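Local coordinates for extracellular solute-binding protein, family 1 (Bifidobacterium longum subsp. infantis ATCC 15697, PDB 3OMB) that probably captures a solute, perhaps a carbohydrate, outside the cell for an ABC importer, as its relatives do, and binds a magnesium ion, at residues G104-E107 with A108-P112; G385-G388 with K389-K393; V466-D469 with N470-P473. All blocks are in the same frame, centred on the assembly; numbering follows the deposited sequence.

Contact 1: residues G104-E107 with A108-P112; sequences GAVE and AYQYP
Glu107 and Gln110 meet on one side of the short helix 106-110, which follows the mixed-sheet strand 98-100 in the two-lobed solute-binding fold. The glutamate CB sits beside its own peptide link to Ala108, and the contact proper begins one atom further out. Its CG runs into the side chain one turn on and sits 3.6 Å from Gln110 OE1. There the two chains pass at a slant, with the carboxylate and amide planes turned 27° apart. Beyond CG a bend (chi2 128°) swings the acid back toward the start of the helix. OE1 then takes the N-H of Gly104, 2.9 Å from that N, with the donor lying nearly in line with the C-O bond. OE2 has a long, weak ion pair with Lys86 of helix 79-92. With an alanine here, Gly104 N would probably lose its carboxylate acceptor and the Gln110 amide, missing its CG neighbour, would be freer to turn.

The helix is held by its own carbonyls. Val106 O receives Gln110 N at 2.9 Å, in the carbonyl plane, and a weaker bond from Tyr109 N. The Tyr109 ring turns off this face: its hydroxyl bonds Asp144 and Arg148, and its ring meets that of Tyr150 edge-to-face. At the far end Tyr111 is the first residue to leave helical backbone angles, yet its N still reaches Glu107 O at 2.8 Å. The ring follows, with CG anti to the carbonyl carbon (chi1 -58°), and presents its edge to the same oxygen: Glu107 O lies in the ring plane, 3.5 Å from Tyr111 CD2.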
ATOM      1  N   GLY A 104      12.005  11.174  -1.593  1.00 32.23           N
ATOM      2  CA  GLY A 104      11.600  11.162  -0.194  1.00 32.19           C
ATOM      3  C   GLY A 104      12.491  12.112   0.573  1.00 32.77           C
ATOM      4  O   GLY A 104      13.538  12.521   0.073  1.00 32.97           O
ATOM      5  N   ALA A 105      12.093  12.428   1.799  1.00 32.98           N
ATOM      6  CA  ALA A 105      12.788  13.405   2.643  1.00 33.45           C
ATOM      7  C   ALA A 105      14.232  13.060   3.010  1.00 34.18           C
ATOM      8  O   ALA A 105      15.046  13.969   3.183  1.00 35.20           O
ATOM      9  CB  ALA A 105      11.984  13.662   3.907  1.00 33.38           C
ATOM     10  N   VAL A 106      14.550  11.774   3.153  1.00 33.90           N
ATOM     11  CA  VAL A 106      15.906  11.365   3.501  1.00 34.11           C
ATOM     12  C   VAL A 106      16.916  11.852   2.454  1.00 34.39           C
ATOM     13  O   VAL A 106      18.089  12.074   2.768  1.00 34.67           O
ATOM     14  CB  VAL A 106      16.018   9.825   3.671  1.00 34.05           C
ATOM     15  CG1 VAL A 106      15.949   9.119   2.304  1.00 32.88           C
ATOM     16  CG2 VAL A 106      17.299   9.448   4.439  1.00 33.28           C
ATOM     17  N   GLU A 107      16.454  12.028   1.220  1.00 34.19           N
ATOM     18  CA  GLU A 107      17.307  12.521   0.143  1.00 34.99           C
ATOM     19  C   GLU A 107      17.743  13.971   0.298  1.00 34.16           C
ATOM     20  O   GLU A 107      18.825  14.351  -0.140  1.00 33.27           O
ATOM     21  CB  GLU A 107      16.651  12.283  -1.202  1.00 35.42           C
ATOM     22  CG  GLU A 107      17.059  10.925  -1.735  1.00 40.50           C
ATOM     23  CD  GLU A 107      15.897  10.064  -2.137  1.00 45.12           C
ATOM     24  OE1 GLU A 107      14.745  10.564  -2.188  1.00 47.65           O
ATOM     25  OE2 GLU A 107      16.144   8.865  -2.396  1.00 48.06           O
ATOM     26  N   ALA A 108      16.905  14.759   0.959  1.00 33.41           N
ATOM     27  CA  ALA A 108      17.280  16.105   1.349  1.00 34.08           C
ATOM     28  C   ALA A 108      18.456  16.119   2.328  1.00 34.88           C
ATOM     29  O   ALA A 108      19.212  17.107   2.377  1.00 35.33           O
ATOM     30  CB  ALA A 108      16.106  16.830   1.926  1.00 33.62           C
ATOM     31  N   TYR A 109      18.607  15.033   3.090  1.00 35.41           N
ATOM     32  CA  TYR A 109      19.741  14.860   4.001  1.00 36.41           C
ATOM     33  C   TYR A 109      20.947  14.216   3.321  1.00 36.89           C
ATOM     34  O   TYR A 109      22.093  14.518   3.661  1.00 36.60           O
ATOM     35  CB  TYR A 109      19.322  14.083   5.255  1.00 36.65           C
ATOM     36  CG  TYR A 109      18.428  14.897   6.174  1.00 37.43           C
ATOM     37  CD1 TYR A 109      18.974  15.874   7.023  1.00 38.92           C
ATOM     38  CD2 TYR A 109      17.042  14.712   6.185  1.00 36.38           C
ATOM     39  CE1 TYR A 109      18.160  16.628   7.863  1.00 37.77           C
ATOM     40  CE2 TYR A 109      16.224  15.458   7.015  1.00 35.30           C
ATOM     41  CZ  TYR A 109      16.788  16.417   7.855  1.00 36.70           C
ATOM     42  OH  TYR A 109      15.989  17.176   8.684  1.00 36.37           O
ATOM     43  N   GLN A 110      20.687  13.347   2.347  1.00 37.13           N
ATOM     44  CA  GLN A 110      21.763  12.762   1.556  1.00 38.39           C
ATOM     45  C   GLN A 110      22.420  13.786   0.622  1.00 38.39           C
ATOM     46  O   GLN A 110      23.605  13.705   0.365  1.00 38.51           O
ATOM     47  CB  GLN A 110      21.271  11.545   0.776  1.00 38.51           C
ATOM     48  CG  GLN A 110      21.301  10.259   1.599  1.00 41.48           C
ATOM     49  CD  GLN A 110      20.668   9.079   0.880  1.00 44.03           C
ATOM     50  OE1 GLN A 110      19.658   9.222   0.180  1.00 44.55           O
ATOM     51  NE2 GLN A 110      21.266   7.896   1.053  1.00 45.22           N
ATOM     52  N   TYR A 111      21.633  14.732   0.119  1.00 38.09           N
ATOM     53  CA  TYR A 111      22.137  15.779  -0.759  1.00 38.46           C
ATOM     54  C   TYR A 111      21.790  17.122  -0.138  1.00 38.01           C
ATOM     55  O   TYR A 111      20.772  17.729  -0.482  1.00 37.30           O
ATOM     56  CB  TYR A 111      21.565  15.623  -2.176  1.00 38.28           C
ATOM     57  CG  TYR A 111      21.897  14.280  -2.788  1.00 40.82           C
ATOM     58  CD1 TYR A 111      23.048  14.105  -3.573  1.00 44.10           C
ATOM     59  CD2 TYR A 111      21.088  13.167  -2.547  1.00 41.67           C
ATOM     60  CE1 TYR A 111      23.370  12.839  -4.119  1.00 45.74           C
ATOM     61  CE2 TYR A 111      21.393  11.914  -3.074  1.00 43.69           C
ATOM     62  CZ  TYR A 111      22.527  11.752  -3.861  1.00 45.17           C
ATOM     63  OH  TYR A 111      22.801  10.503  -4.367  1.00 46.59           O
ATOM     64  N   PRO A 112      22.626  17.587   0.811  1.00 38.48           N
ATOM     65  CA  PRO A 112      22.334  18.830   1.535  1.00 38.75           C
ATOM     66  C   PRO A 112      22.086  20.017   0.596  1.00 38.85           C
ATOM     67  O   PRO A 112      22.728  20.129  -0.452  1.00 38.43           O
ATOM     68  CB  PRO A 112      23.590  19.050   2.378  1.00 39.33           C
ATOM     69  CG  PRO A 112      24.147  17.656   2.569  1.00 39.55           C
ATOM     70  CD  PRO A 112      23.899  16.987   1.244  1.00 38.63           C
TER

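Contact 2: residues G385-G388 with K389-K393; sequences GSFG and KAITK
Ser386 O and Lys389 N close the chain on itself with a 3.1 Å hydrogen bond, the donor standing well above the carbonyl plane. The same oxygen accepts a hydrogen bond from a water 2.9 Å away. That water in turn accepts from Ala390 N at 2.7 Å, so the serine carbonyl is tied to two successive peptides, one directly and one through solvent. A second bond runs the opposite way: Gly388 N gives to Ile391 O, with a C=O...N angle of 163°. Phe387 CA also brings its hydrogen to Ile391 O, 3.4 Å from CA to oxygen.

Two side chains sit beside these backbone bonds. Phe387 and Ile391 lie alongside one another and point the same way, with Phe387 CD1 4.2 Å from Ile391 CG2. That methyl also presses on Gly385 O at 3.3 Å, because chi1 of -172° sends CG1 anti to the isoleucine N and leaves CG2 between its backbone N and carbonyl carbon, directed at Gly385 O. Over one face of the phenyl ring comes Lys393, its CB 4.3 Å above the ring centre, before the rest of its chain leads away to bond Gly395 O through NZ.

The geometry is that of a type II beta turn over Ser386-Lys389, with Phe387 and Gly388 at its corner positions; it carries the chain from helix 376-384 into the edge strand 391-395. Gly388 has a positive phi at which a CB would jam against Phe387 O, and Gly385, just off the helix end, likewise has a positive phi.

Further out, Gln381 OE1 of the preceding helix accepts from Phe387 N, and Ser386 OG bonds Trp60 N. Val380 and Leu384 of that helix touch Ile391, as do Tyr399 and Val401 of strand 398-401.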
ATOM      1  N   GLY A 385      -9.569  12.671 -12.814  1.00 21.98           N
ATOM      2  CA  GLY A 385      -9.585  13.335 -14.113  1.00 23.01           C
ATOM      3  C   GLY A 385     -10.310  14.676 -14.147  1.00 23.66           C
ATOM      4  O   GLY A 385     -10.984  15.070 -13.182  1.00 23.82           O
ATOM      5  N   SER A 386     -10.171  15.376 -15.264  1.00 23.93           N
ATOM      6  CA  SER A 386     -10.812  16.674 -15.444  1.00 24.79           C
ATOM      7  C   SER A 386     -12.339  16.638 -15.302  1.00 25.57           C
ATOM      8  O   SER A 386     -12.972  15.673 -15.730  1.00 25.65           O
ATOM      9  CB  SER A 386     -10.472  17.214 -16.831  1.00 24.51           C
ATOM     10  OG  SER A 386      -9.073  17.369 -16.982  1.00 24.96           O
ATOM     11  N   PHE A 387     -12.921  17.703 -14.743  1.00 26.16           N
ATOM     12  CA  PHE A 387     -14.376  17.870 -14.700  1.00 27.16           C
ATOM     13  C   PHE A 387     -14.945  17.873 -16.114  1.00 28.53           C
ATOM     14  O   PHE A 387     -14.359  18.467 -17.006  1.00 28.11           O
ATOM     15  CB  PHE A 387     -14.780  19.172 -14.004  1.00 27.03           C
ATOM     16  CG  PHE A 387     -14.363  19.247 -12.574  1.00 26.85           C
ATOM     17  CD1 PHE A 387     -14.409  18.124 -11.764  1.00 26.06           C
ATOM     18  CD2 PHE A 387     -13.924  20.444 -12.033  1.00 27.18           C
ATOM     19  CE1 PHE A 387     -14.016  18.188 -10.436  1.00 26.30           C
ATOM     20  CE2 PHE A 387     -13.534  20.516 -10.713  1.00 26.17           C
ATOM     21  CZ  PHE A 387     -13.578  19.383  -9.912  1.00 27.12           C
ATOM     22  N   GLY A 388     -16.070  17.191 -16.302  1.00 29.53           N
ATOM     23  CA  GLY A 388     -16.689  17.062 -17.613  1.00 32.27           C
ATOM     24  C   GLY A 388     -16.211  15.863 -18.416  1.00 33.68           C
ATOM     25  O   GLY A 388     -16.851  15.485 -19.388  1.00 34.99           O
ATOM     26  N   LYS A 389     -15.082  15.278 -18.023  1.00 34.20           N
ATOM     27  CA  LYS A 389     -14.505  14.125 -18.735  1.00 34.57           C
ATOM     28  C   LYS A 389     -15.134  12.843 -18.190  1.00 34.29           C
ATOM     29  O   LYS A 389     -16.151  12.405 -18.714  1.00 34.94           O
ATOM     30  CB  LYS A 389     -12.977  14.133 -18.610  1.00 34.76           C
ATOM     31  CG  LYS A 389     -12.224  13.087 -19.386  1.00 36.48           C
ATOM     32  CD  LYS A 389     -12.377  13.292 -20.882  1.00 39.37           C
ATOM     33  CE  LYS A 389     -11.178  12.746 -21.608  1.00 40.29           C
ATOM     34  NZ  LYS A 389     -11.180  13.208 -23.023  1.00 40.49           N
ATOM     35  N   ALA A 390     -14.580  12.267 -17.123  1.00 33.02           N
ATOM     36  CA  ALA A 390     -15.194  11.096 -16.505  1.00 32.38           C
ATOM     37  C   ALA A 390     -15.803  11.381 -15.144  1.00 31.60           C
ATOM     38  O   ALA A 390     -16.349  10.481 -14.516  1.00 31.26           O
ATOM     39  CB  ALA A 390     -14.206   9.952 -16.403  1.00 32.55           C
ATOM     40  N   ILE A 391     -15.692  12.623 -14.685  1.00 30.69           N
ATOM     41  CA  ILE A 391     -16.239  13.015 -13.390  1.00 30.48           C
ATOM     42  C   ILE A 391     -16.947  14.371 -13.521  1.00 30.61           C
ATOM     43  O   ILE A 391     -16.475  15.259 -14.219  1.00 30.47           O
ATOM     44  CB  ILE A 391     -15.129  13.000 -12.270  1.00 29.88           C
ATOM     45  CG1 ILE A 391     -15.725  13.212 -10.876  1.00 30.44           C
ATOM     46  CG2 ILE A 391     -14.034  14.034 -12.529  1.00 29.57           C
ATOM     47  CD1 ILE A 391     -14.680  13.238  -9.739  1.00 26.96           C
ATOM     48  N   THR A 392     -18.092  14.528 -12.862  1.00 30.77           N
ATOM     49  CA  THR A 392     -18.797  15.804 -12.904  1.00 31.15           C
ATOM     50  C   THR A 392     -18.976  16.350 -11.485  1.00 30.53           C
ATOM     51  O   THR A 392     -19.293  15.605 -10.551  1.00 30.44           O
ATOM     52  CB  THR A 392     -20.174  15.704 -13.623  1.00 31.50           C
ATOM     53  OG1 THR A 392     -21.054  14.911 -12.840  1.00 33.88           O
ATOM     54  CG2 THR A 392     -20.056  15.052 -14.998  1.00 32.55           C
ATOM     55  N   LYS A 393     -18.756  17.649 -11.329  1.00 30.23           N
ATOM     56  CA  LYS A 393     -18.965  18.337 -10.051  1.00 30.08           C
ATOM     57  C   LYS A 393     -20.455  18.649  -9.955  1.00 30.09           C
ATOM     58  O   LYS A 393     -20.968  19.429 -10.741  1.00 29.40           O
ATOM     59  CB  LYS A 393     -18.128  19.620 -10.033  1.00 30.49           C
ATOM     60  CG  LYS A 393     -17.998  20.355  -8.698  1.00 31.72           C
ATOM     61  CD  LYS A 393     -17.260  21.688  -8.938  1.00 33.75           C
ATOM     62  CE  LYS A 393     -16.870  22.397  -7.646  1.00 35.20           C
ATOM     63  NZ  LYS A 393     -17.955  22.370  -6.641  1.00 37.49           N
TER
HETATM   64  O   HOH W   1     -12.438  12.871 -15.585  1.00 22.75           O

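Contact 3: residues V466-D469 with N470-P473; sequences VNMD and NMDP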
ATOM      1  N   VAL A 466       6.379   6.328  10.815  1.00 21.29           N
ATOM      2  CA  VAL A 466       7.668   5.795  11.236  1.00 21.95           C
ATOM      3  C   VAL A 466       8.175   4.912  10.098  1.00 22.02           C
ATOM      4  O   VAL A 466       7.770   3.745   9.965  1.00 21.54           O
ATOM      5  CB  VAL A 466       7.570   4.953  12.529  1.00 22.02           C
ATOM      6  CG1 VAL A 466       8.938   4.475  12.950  1.00 22.08           C
ATOM      7  CG2 VAL A 466       6.881   5.735  13.654  1.00 21.79           C
ATOM      8  N   ASN A 467       9.045   5.477   9.270  1.00 21.59           N
ATOM      9  CA  ASN A 467       9.505   4.793   8.070  1.00 21.77           C
ATOM     10  C   ASN A 467      10.927   5.248   7.707  1.00 22.45           C
ATOM     11  O   ASN A 467      11.463   6.191   8.300  1.00 21.36           O
ATOM     12  CB  ASN A 467       8.517   5.024   6.913  1.00 21.12           C
ATOM     13  CG  ASN A 467       8.397   6.474   6.560  1.00 21.42           C
ATOM     14  OD1 ASN A 467       9.344   7.064   6.079  1.00 22.93           O
ATOM     15  ND2 ASN A 467       7.252   7.077   6.845  1.00 21.63           N
HETATM   16  N   MSE A 468      11.548   4.571   6.753  1.00 23.86           N
HETATM   17  CA  MSE A 468      12.983   4.742   6.565  1.00 27.07           C
HETATM   18  C   MSE A 468      13.278   6.102   5.978  1.00 28.13           C
HETATM   19  O   MSE A 468      14.374   6.664   6.148  1.00 29.30           O
HETATM   20  CB  MSE A 468      13.535   3.620   5.710  1.00 27.89           C
HETATM   21  CG  MSE A 468      13.415   2.283   6.428  1.00 31.27           C
HETATM   22 SE   MSE A 468      14.422   0.895   5.529  0.75 40.94          SE
HETATM   23  CE  MSE A 468      15.975   1.967   5.094  1.00 39.13           C
ATOM     24  N   ASP A 469      12.247   6.651   5.359  1.00 28.91           N
ATOM     25  CA  ASP A 469      12.295   7.946   4.727  1.00 30.63           C
ATOM     26  C   ASP A 469      12.245   9.109   5.736  1.00 30.08           C
ATOM     27  O   ASP A 469      12.613  10.236   5.399  1.00 30.64           O
ATOM     28  CB  ASP A 469      11.117   8.020   3.763  1.00 31.69           C
ATOM     29  CG  ASP A 469      11.279   9.077   2.741  1.00 35.79           C
ATOM     30  OD1 ASP A 469      10.266   9.770   2.490  1.00 40.52           O
ATOM     31  OD2 ASP A 469      12.404   9.217   2.186  1.00 39.23           O
ATOM     32  N   ASN A 470      11.811   8.815   6.963  1.00 29.14           N
ATOM     33  CA  ASN A 470      11.758   9.777   8.073  1.00 28.80           C
ATOM     34  C   ASN A 470      12.854   9.604   9.156  1.00 28.53           C
ATOM     35  O   ASN A 470      12.669  10.009  10.313  1.00 27.88           O
ATOM     36  CB  ASN A 470      10.379   9.698   8.743  1.00 28.63           C
ATOM     37  CG  ASN A 470       9.674  11.062   8.795  1.00 29.26           C
ATOM     38  OD1 ASN A 470      10.248  12.085   8.408  1.00 29.18           O
ATOM     39  ND2 ASN A 470       8.431  11.075   9.278  1.00 28.07           N
HETATM   40  N   MSE A 471      13.966   8.987   8.774  1.00 28.42           N
HETATM   41  CA  MSE A 471      15.108   8.704   9.656  1.00 29.31           C
HETATM   42  C   MSE A 471      16.334   9.479   9.196  1.00 30.41           C
HETATM   43  O   MSE A 471      16.353   9.954   8.066  1.00 31.37           O
HETATM   44  CB  MSE A 471      15.506   7.246   9.510  1.00 28.83           C
HETATM   45  CG  MSE A 471      14.574   6.288  10.079  1.00 29.11           C
HETATM   46 SE   MSE A 471      15.242   4.499   9.811  0.75 29.08          SE
HETATM   47  CE  MSE A 471      13.694   3.724  10.670  1.00 28.72           C
ATOM     48  N   ASP A 472      17.367   9.551  10.040  1.00 30.73           N
ATOM     49  CA  ASP A 472      18.724   9.934   9.611  1.00 32.41           C
ATOM     50  C   ASP A 472      19.181   9.035   8.436  1.00 31.22           C
ATOM     51  O   ASP A 472      18.880   7.841   8.431  1.00 30.70           O
ATOM     52  CB  ASP A 472      19.745   9.718  10.752  1.00 33.79           C
ATOM     53  CG  ASP A 472      19.507  10.617  11.976  1.00 38.10           C
ATOM     54  OD1 ASP A 472      18.819  11.669  11.876  1.00 43.88           O
ATOM     55  OD2 ASP A 472      20.051  10.277  13.059  1.00 42.08           O
ATOM     56  N   PRO A 473      19.929   9.591   7.461  1.00 31.09           N
ATOM     57  CA  PRO A 473      20.499   8.740   6.411  1.00 30.51           C
ATOM     58  C   PRO A 473      21.428   7.637   6.927  1.00 29.85           C
ATOM     59  O   PRO A 473      21.490   6.562   6.326  1.00 29.95           O
ATOM     60  CB  PRO A 473      21.288   9.714   5.524  1.00 30.67           C
ATOM     61  CG  PRO A 473      21.119  11.062   6.106  1.00 31.07           C
ATOM     62  CD  PRO A 473      20.026  11.024   7.118  1.00 31.10           C
TER
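Asn467 and Asn470 lie across a tight turn from each other, their amide planes almost parallel, 5° apart. The backbone does the gripping: Asn470 N reaches Asn467 O at 3.0 Å, the donor standing 55° above the carbonyl plane. With CG between the backbone N and the carbonyl carbon (chi1 61°), the Asn467 amide curls over the turn, and its OD1 takes a weak bond from Asp469 N. That amide oxygen also rests 3.9 Å from Asn470 CB. Asn467 ND2 bonds Asp464 O, and Asn470 ND2 bonds Tyr465 O.

Here an Asx turn, with its bond from OD1 of Asn467 to the N two residues on, overlays the 3-10 turn that includes Met468 and Asp469, in the loop leading to helix 473-486. The buried part is at Met471, a selenomethionine. Its extended chain runs along the turn, CG 3.6 Å from Asn467 O, and its SE comes 4.4 Å from CG of Met468, also selenomethionine. Trp526 of helix 519-534 touches both of these side chains.

The side at Asp469 is more open, for this residue is partly exposed and its side chain points away from 470-473. Its carboxylate is nonetheless held at the start of helix 106-110, where Ala105 N and Val106 N make weak hydrogen bonds to it.

Contacts 1 and 3 are neighbours, their centres 10 Å apart, whereas contact 2 is remote, about 24 Å from contact 1 and 25 Å from contact 3 by nearest atoms. Contacts 1 and 3 meet where Tyr109 CB packs 3.6 Å from Pro473 CG, so helix 106-110 abuts the start of helix 473-486. Contact 1 is a surface helix carried by backbone bonds and one returning carboxylate. Contact 3 is partly buried, mixing near-parallel asparagine amides with selenomethionine packing. Contact 2, also partly buried, relies on glycine-allowed backbone angles, a bridging water and apolar packing of a phenylalanine on an isoleucine, beside a lysine. All three lie away from the magnesium site.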